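Local atomic coordinates of ESAT-6-like protein MAB_3113 (Mycobacterium abscessus, PDB entry 4I0X), a protein that is of unknown function but is a WXG100-family (ESAT-6-like) protein that pairs with its partner MAB_3112 in the EsxEF complex and is probably secreted. Residues B[36-41]-B[63-68]; B[40-45]-B[56-61]. The protein carries 4 engineered substitutions. One frame throughout, in Å; residues are numbered along the deposited sequence.

Contact 1: B[36-41]-B[63-68]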
# COMPACT_ATOMS: atom_id res chain seq x y z
N GLN B 36 9.88 6.64 -4.72
CA GLN B 36 11.10 7.32 -4.27
C GLN B 36 12.15 6.27 -3.89
O GLN B 36 13.34 6.39 -4.21
CB GLN B 36 10.78 8.26 -3.10
CG GLN B 36 12.00 8.93 -2.57
CD GLN B 36 11.73 9.96 -1.46
OE1 GLN B 36 10.60 10.42 -1.25
NE2 GLN B 36 12.81 10.33 -0.76
N LEU B 37 11.70 5.23 -3.21
CA LEU B 37 12.55 4.12 -2.81
C LEU B 37 13.14 3.40 -4.03
O LEU B 37 14.35 3.17 -4.09
CB LEU B 37 11.74 3.14 -1.97
CG LEU B 37 12.45 1.89 -1.46
CD1 LEU B 37 13.77 2.26 -0.86
CD2 LEU B 37 11.55 1.19 -0.43
N GLU B 38 12.29 3.06 -4.99
CA GLU B 38 12.74 2.36 -6.20
C GLU B 38 13.76 3.19 -6.95
O GLU B 38 14.77 2.67 -7.42
CB GLU B 38 11.56 2.03 -7.13
CG GLU B 38 10.55 1.07 -6.58
CD GLU B 38 9.28 0.92 -7.46
OE1 GLU B 38 9.15 1.63 -8.48
OE2 GLU B 38 8.40 0.09 -7.10
N SER B 39 13.48 4.49 -7.07
CA SER B 39 14.35 5.40 -7.79
C SER B 39 15.76 5.46 -7.16
O SER B 39 16.77 5.44 -7.87
CB SER B 39 13.68 6.78 -7.85
OG SER B 39 14.60 7.81 -8.15
N ARG B 40 15.84 5.53 -5.84
CA ARG B 40 17.15 5.62 -5.18
C ARG B 40 17.85 4.28 -5.16
O ARG B 40 19.07 4.21 -5.37
CB ARG B 40 17.01 6.19 -3.76
CG ARG B 40 16.48 7.58 -3.77
CD ARG B 40 15.96 7.95 -2.42
NE ARG B 40 17.06 8.07 -1.47
CZ ARG B 40 16.90 8.38 -0.19
NH1 ARG B 40 15.68 8.59 0.29
NH2 ARG B 40 17.95 8.45 0.62
N ALA B 41 17.10 3.21 -4.98
CA ALA B 41 17.69 1.88 -4.96
C ALA B 41 18.15 1.43 -6.35
O ALA B 41 19.20 0.80 -6.49
CB ALA B 41 16.72 0.86 -4.36
N LYS B 63 9.79 -6.99 -6.44
CA LYS B 63 8.79 -7.80 -7.07
C LYS B 63 7.57 -7.88 -6.15
O LYS B 63 6.47 -7.70 -6.58
CB LYS B 63 9.35 -9.17 -7.42
CG LYS B 63 8.34 -10.12 -8.11
CD LYS B 63 7.71 -9.48 -9.35
CE LYS B 63 6.98 -10.52 -10.23
NZ LYS B 63 7.95 -11.52 -10.82
N GLU B 64 7.79 -8.11 -4.85
CA GLU B 64 6.66 -8.29 -3.95
C GLU B 64 5.86 -7.01 -3.83
O GLU B 64 4.63 -7.03 -3.92
CB GLU B 64 7.11 -8.77 -2.57
CG GLU B 64 7.64 -10.15 -2.58
CD GLU B 64 8.47 -10.47 -1.35
OE1 GLU B 64 9.20 -11.50 -1.37
OE2 GLU B 64 8.39 -9.69 -0.38
N TRP B 65 6.53 -5.88 -3.65
CA TRP B 65 5.74 -4.69 -3.43
C TRP B 65 5.08 -4.14 -4.67
O TRP B 65 4.06 -3.48 -4.56
CB TRP B 65 6.50 -3.62 -2.68
CG TRP B 65 7.58 -2.86 -3.34
CD1 TRP B 65 7.51 -2.12 -4.45
CD2 TRP B 65 8.91 -2.72 -2.83
NE1 TRP B 65 8.73 -1.52 -4.69
CE2 TRP B 65 9.60 -1.88 -3.70
CE3 TRP B 65 9.57 -3.25 -1.72
CZ2 TRP B 65 10.93 -1.55 -3.51
CZ3 TRP B 65 10.89 -2.93 -1.54
CH2 TRP B 65 11.56 -2.08 -2.42
N MET B 66 5.64 -4.45 -5.84
CA MET B 66 5.10 -4.04 -7.11
C MET B 66 3.82 -4.83 -7.36
O MET B 66 2.81 -4.28 -7.76
CB MET B 66 6.10 -4.31 -8.23
CG MET B 66 5.67 -3.86 -9.61
SD MET B 66 6.99 -4.11 -10.83
CE MET B 66 6.82 -5.87 -11.14
N ASP B 67 3.87 -6.14 -7.18
CA ASP B 67 2.68 -6.92 -7.40
C ASP B 67 1.65 -6.53 -6.37
O ASP B 67 0.45 -6.44 -6.68
CB ASP B 67 2.98 -8.42 -7.33
CG ASP B 67 3.78 -8.92 -8.53
OD1 ASP B 67 3.77 -8.23 -9.57
OD2 ASP B 67 4.42 -9.99 -8.41
N ALA B 68 2.09 -6.28 -5.13
CA ALA B 68 1.16 -5.85 -4.07
C ALA B 68 0.55 -4.48 -4.33
O ALA B 68 -0.64 -4.26 -4.09
CB ALA B 68 1.85 -5.87 -2.74
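Trp65 bridges the two helices of a WXG100 helical hairpin, reaching from helix 52-87 to Leu37 and Glu38 on the antiparallel helix 11-47. The backbones stand well apart here, the closest CA pair, Glu38 and Met66, being 10.0 Å from each other, and the indole spans much of that gap. Its CB points to the other helix, and with CG between the backbone N and the carbonyl carbon (chi1 72°) the indole presents NE1 to Glu38 and CH2 to Leu37. On the packed, apolar side, the six-membered end of the indole meets Leu37: CD2 comes within 3.8 Å of Trp65 CH2, and the leucine side chain lies oblique to the ring. Leu63 of the MAB_3112 chain packs on Leu37, so this flank also faces the partner subunit. The other flank is polar and lies nearer solvent, Glu38 being partly exposed. Extended beyond CG, the glutamate runs past the indole in the opposite direction, its CG lying in the ring plane at the edge, 3.7 Å from Trp65 NE1. The carboxylate is nearly coplanar with the indole, the planes 11° apart. Tyr58 and His62, both of helix 52-87, also touch the glutamate. The N-H of the buried indole finds its acceptor in the carboxylate, probably charged: Trp65 NE1 donates to Glu38 OE2 over 2.9 Å, bent to 151° at the hydrogen, and meets the anti lone pair, the one directed away from OE1.

Contact 2: B[40-45]-B[56-61]. Engineered in segment 56-61: Gln60 (natural residue Glu).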
# COMPACT_ATOMS: atom_id res chain seq x y z
N ARG B 40 15.84 5.53 -5.84
CA ARG B 40 17.15 5.62 -5.18
C ARG B 40 17.85 4.28 -5.16
O ARG B 40 19.07 4.21 -5.37
CB ARG B 40 17.01 6.19 -3.76
CG ARG B 40 16.48 7.58 -3.77
CD ARG B 40 15.96 7.95 -2.42
NE ARG B 40 17.06 8.07 -1.47
CZ ARG B 40 16.90 8.38 -0.19
NH1 ARG B 40 15.68 8.59 0.29
NH2 ARG B 40 17.95 8.45 0.62
N ALA B 41 17.10 3.21 -4.98
CA ALA B 41 17.69 1.88 -4.96
C ALA B 41 18.15 1.43 -6.35
O ALA B 41 19.20 0.80 -6.49
CB ALA B 41 16.72 0.86 -4.36
N GLN B 42 17.37 1.77 -7.37
CA GLN B 42 17.70 1.33 -8.72
C GLN B 42 18.97 2.01 -9.20
O GLN B 42 19.73 1.41 -9.97
CB GLN B 42 16.53 1.56 -9.70
CG GLN B 42 15.74 0.27 -10.00
CD GLN B 42 14.23 0.41 -9.81
OE1 GLN B 42 13.65 -0.12 -8.83
NE2 GLN B 42 13.57 1.09 -10.75
N LYS B 43 19.23 3.23 -8.76
CA LYS B 43 20.53 3.84 -9.04
C LYS B 43 21.64 2.91 -8.55
O LYS B 43 22.66 2.73 -9.25
CB LYS B 43 20.68 5.22 -8.42
CG LYS B 43 19.76 6.26 -9.07
CD LYS B 43 19.97 7.66 -8.51
CE LYS B 43 18.93 8.64 -9.06
NZ LYS B 43 19.12 8.93 -10.52
N LEU B 44 21.47 2.31 -7.37
CA LEU B 44 22.55 1.50 -6.81
C LEU B 44 22.78 0.22 -7.60
O LEU B 44 23.90 -0.23 -7.75
CB LEU B 44 22.28 1.18 -5.33
CG LEU B 44 22.14 2.44 -4.45
CD1 LEU B 44 22.10 2.09 -2.98
CD2 LEU B 44 23.26 3.42 -4.75
N VAL B 45 21.71 -0.38 -8.11
CA VAL B 45 21.87 -1.56 -8.94
C VAL B 45 22.50 -1.13 -10.26
O VAL B 45 23.39 -1.81 -10.78
CB VAL B 45 20.52 -2.29 -9.19
CG1 VAL B 45 20.72 -3.47 -10.09
CG2 VAL B 45 19.93 -2.79 -7.86
N ALA B 56 19.77 -9.47 -5.82
CA ALA B 56 18.71 -10.46 -5.70
C ALA B 56 17.74 -10.06 -4.57
O ALA B 56 16.54 -10.16 -4.71
CB ALA B 56 19.29 -11.87 -5.46
N ALA B 57 18.29 -9.59 -3.45
CA ALA B 57 17.45 -9.24 -2.29
C ALA B 57 16.54 -8.08 -2.66
O ALA B 57 15.31 -8.11 -2.43
CB ALA B 57 18.33 -8.88 -1.09
N TYR B 58 17.12 -7.07 -3.30
CA TYR B 58 16.33 -5.93 -3.71
C TYR B 58 15.27 -6.36 -4.72
O TYR B 58 14.09 -5.98 -4.63
CB TYR B 58 17.18 -4.83 -4.35
CG TYR B 58 16.28 -3.76 -4.89
CD1 TYR B 58 15.52 -2.98 -4.02
CD2 TYR B 58 16.13 -3.57 -6.25
CE1 TYR B 58 14.67 -2.02 -4.50
CE2 TYR B 58 15.27 -2.61 -6.74
CZ TYR B 58 14.54 -1.84 -5.86
OH TYR B 58 13.67 -0.87 -6.33
N SER B 59 15.69 -7.15 -5.68
CA SER B 59 14.83 -7.55 -6.75
C SER B 59 13.59 -8.30 -6.16
O SER B 59 12.46 -8.09 -6.59
CB SER B 59 15.62 -8.37 -7.77
OG SER B 59 14.78 -8.81 -8.80
N GLN B 60 13.82 -9.14 -5.16
CA GLN B 60 12.76 -9.94 -4.56
C GLN B 60 11.75 -9.06 -3.86
O GLN B 60 10.56 -9.24 -4.04
CB GLN B 60 13.35 -10.91 -3.53
CG GLN B 60 12.58 -12.19 -3.36
CD GLN B 60 13.10 -13.31 -4.25
OE1 GLN B 60 14.31 -13.52 -4.37
NE2 GLN B 60 12.19 -14.04 -4.86
N ALA B 61 12.23 -8.12 -3.04
CA ALA B 61 11.36 -7.23 -2.29
C ALA B 61 10.60 -6.36 -3.27
O ALA B 61 9.41 -6.19 -3.13
CB ALA B 61 12.17 -6.38 -1.36
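Tyr58 meets Ala41 with its ring and Gln42 with its hydroxyl, two successive residues of helix 11-47 that take different parts of the same side chain. CG is anti to the backbone N of Tyr58 (chi1 174°), and the phenol extends from helix 52-87 across the space between the helices. Ala41 CB approaches the ring obliquely, 3.5 Å from Tyr58 CE1 and 3.8 Å from Tyr58 CZ, a close apolar contact of methyl group and ring. The CA atoms of these two residues are 8.0 Å apart, the nearest pair across the segments. In the helix-turn-helix hairpin of the WXG100 fold this level lies close to the turn, and Trp50 of the connecting loop also packs on Ala41. The short helical segments run at 145° to each other, with their axes 11.2 Å apart at closest approach. Gln42 lies at the exposed margin. Its chain is bent at chi2, and the side chain crosses that of Tyr58 at about a right angle, the amide and ring planes 47° apart. Tyr58 OH donates to Gln42 OE1 over 2.6 Å, and this oxygen lies at the ring edge, near its plane. Nearer the turn, Val45 makes a lighter contact: its CG2 lies oblique to the ring, 4.2 Å from Tyr58 CD2, while its side chain also touches Trp50.

Followed from the N terminus, helix 11-47 supplies first 36-41 and then 40-45, which overlap at Arg40 and Ala41. The chain turns through the loop holding Trp50 and comes back along helix 52-87, where 56-61 precedes 63-68. Contact 2 therefore closes the shorter loop, with 10 residues between its segments, and contact 1 encloses it with 21; the two nest without crossing. Both tie the same pair of helices together in the half of the hairpin that holds the turn, contact 2 nearer to it, their centres about 8 Å apart. They also touch directly: Trp65 CH2 packs 3.7 Å from Tyr58 CE1, and Glu38 CA lies 3.4 Å from Tyr58 OH.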